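Local coordinates for biuret hydrolase (Pseudomonas sp., PDB 6C62), which hydrolyses 1-carboxybiuret to urea-1,3-dicarboxylate and ammonia, a step in the bacterial breakdown of the herbicide atrazine, at residues R351-R354 and D355-A359. Residues are numbered along the deposited sequence; the frame is centred on the assembly and turned at random.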
loop_
_atom_site.group_PDB
_atom_site.type_symbol
_atom_site.label_atom_id
_atom_site.label_comp_id
_atom_site.label_asym_id
_atom_site.label_seq_id
_atom_site.Cartn_x
_atom_site.Cartn_y
_atom_site.Cartn_z
ATOM N N ARG A 351 4.764 -9.099 -1.257
ATOM C CA ARG A 351 4.346 -9.523 -2.605
ATOM C C ARG A 351 4.893 -10.922 -2.955
ATOM O O ARG A 351 4.161 -11.778 -3.407
ATOM C CB ARG A 351 4.723 -8.497 -3.691
ATOM C CG ARG A 351 4.530 -9.003 -5.137
ATOM C CD ARG A 351 4.769 -7.896 -6.162
ATOM N NE ARG A 351 3.780 -6.855 -6.020
ATOM C CZ ARG A 351 2.536 -6.869 -6.491
ATOM N NH1 ARG A 351 2.106 -7.852 -7.229
ATOM N NH2 ARG A 351 1.723 -5.852 -6.219
ATOM N N VAL A 352 6.159 -11.121 -2.705
ATOM C CA VAL A 352 6.841 -12.406 -2.987
ATOM C C VAL A 352 6.216 -13.491 -2.119
ATOM O O VAL A 352 5.902 -14.568 -2.575
ATOM C CB VAL A 352 8.357 -12.282 -2.693
ATOM C CG1 VAL A 352 9.030 -13.642 -2.775
ATOM C CG2 VAL A 352 9.012 -11.372 -3.720
ATOM N N TYR A 353 6.007 -13.188 -0.846
ATOM C CA TYR A 353 5.411 -14.105 0.124
ATOM C C TYR A 353 4.029 -14.507 -0.283
ATOM O O TYR A 353 3.715 -15.706 -0.217
ATOM C CB TYR A 353 5.432 -13.462 1.498
ATOM C CG TYR A 353 5.115 -14.309 2.676
ATOM C CD1 TYR A 353 6.008 -15.252 3.110
ATOM C CD2 TYR A 353 3.958 -14.100 3.423
ATOM C CE1 TYR A 353 5.778 -16.031 4.217
ATOM C CE2 TYR A 353 3.704 -14.862 4.541
ATOM C CZ TYR A 353 4.648 -15.843 4.939
ATOM O OH TYR A 353 4.439 -16.557 6.064
ATOM N N ARG A 354 3.176 -13.535 -0.647
ATOM C CA ARG A 354 1.807 -13.811 -1.124
ATOM C C ARG A 354 1.864 -14.794 -2.309
ATOM O O ARG A 354 1.162 -15.816 -2.295
ATOM C CB ARG A 354 1.093 -12.525 -1.567
ATOM C CG ARG A 354 -0.285 -12.712 -2.166
ATOM C CD ARG A 354 -0.983 -11.366 -2.391
ATOM N NE ARG A 354 -0.253 -10.508 -3.287
ATOM C CZ ARG A 354 -0.311 -9.178 -3.265
ATOM N NH1 ARG A 354 -1.145 -8.545 -2.459
ATOM N NH2 ARG A 354 0.438 -8.448 -4.106
ATOM N N ASP A 355 2.732 -14.512 -3.270
ATOM C CA ASP A 355 2.884 -15.409 -4.427
ATOM C C ASP A 355 3.265 -16.842 -3.977
ATOM O O ASP A 355 2.681 -17.802 -4.482
ATOM C CB ASP A 355 3.890 -14.876 -5.458
ATOM C CG ASP A 355 3.398 -13.632 -6.219
ATOM O OD1 ASP A 355 2.155 -13.368 -6.273
ATOM O OD2 ASP A 355 4.272 -12.890 -6.807
ATOM N N LYS A 356 4.208 -16.968 -3.039
ATOM C CA LYS A 356 4.685 -18.296 -2.608
ATOM C C LYS A 356 3.645 -19.054 -1.795
ATOM O O LYS A 356 3.488 -20.261 -1.912
ATOM C CB LYS A 356 5.969 -18.181 -1.796
ATOM C CG LYS A 356 7.191 -17.697 -2.597
ATOM C CD LYS A 356 8.401 -17.679 -1.704
ATOM C CE LYS A 356 9.641 -17.391 -2.498
ATOM N NZ LYS A 356 10.799 -17.744 -1.629
ATOM N N VAL A 357 2.922 -18.346 -0.923
ATOM C CA VAL A 357 1.860 -18.964 -0.167
ATOM C C VAL A 357 0.690 -19.415 -1.066
ATOM O O VAL A 357 0.180 -20.549 -0.907
ATOM C CB VAL A 357 1.404 -18.077 1.034
ATOM C CG1 VAL A 357 0.181 -18.658 1.711
ATOM C CG2 VAL A 357 2.545 -17.968 2.040
ATOM N N ASN A 358 0.218 -18.559 -1.958
ATOM C CA ASN A 358 -0.829 -18.970 -2.921
ATOM C C ASN A 358 -0.382 -20.171 -3.789
ATOM O O ASN A 358 -1.192 -21.046 -4.096
ATOM C CB ASN A 358 -1.291 -17.782 -3.792
ATOM C CG ASN A 358 -2.154 -16.790 -2.994
ATOM O OD1 ASN A 358 -2.967 -17.188 -2.168
ATOM N ND2 ASN A 358 -2.017 -15.507 -3.285
ATOM N N ALA A 359 0.889 -20.221 -4.141
ATOM C CA ALA A 359 1.433 -21.345 -4.899
ATOM C C ALA A 359 1.460 -22.634 -4.082
ATOM O O ALA A 359 1.099 -23.701 -4.596
ATOM C CB ALA A 359 2.820 -21.034 -5.487
HETATM O O HOH W 1 1.802 -11.167 -5.049
#
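Arg354 and Asn358, one turn apart on the helix spanning 340-360, lie alongside each other and point the same way; they illustrate how a long cationic side chain can combine packing on its own helix with binding beyond it. From CB the Arg354 chain runs to CG, anti to the backbone N (chi1 176°) and 3.5 Å from Asn358 ND2. A bend at chi3 then carries NE to a water, with NE 2.8 Å from its oxygen. That water donates to Arg351 O at 2.9 Å and to OD1 of Asp355, joining a guanidinium, a carboxylate and a main-chain carbonyl where the two charged groups do not touch directly. Farther out, the guanidinium plane runs nearly parallel to the Asn358 amide (2°), though these two residues meet lower down, through CG and ND2. Arg354 NH2 lies 3.4 Å above the plane of the Arg351 guanidinium, offset toward its rim. The tip bridges two chains of other proteins: NH1 forms a salt bridge to an acidic side chain of one, whose backbone accepts a hydrogen bond from NH2, while NH1 and Asn358 ND2 hydrogen-bond to the backbone of the other.

A different side of the helix turns inward. CG2 of Val357 is set over the Tyr353 ring, 4.1 Å from its centroid and nearly on its normal, in a CH-pi contact. Beneath both sides run regular i+4 to i backbone hydrogen bonds, such as Val357 N to Tyr353 O at 2.8 Å.

The chemistry thus divides one helix between two tasks: packing of Tyr353 and Val357 on Ala407, and hydrogen bonds from Tyr353 OH to Pro403 and Trp291, fasten it to its own subunit, while arginine and amide groups engage partner proteins. The acidic side chain at NH1, and more indirectly Asp355 through the water, probably offset the positive charge of the neighbouring arginines.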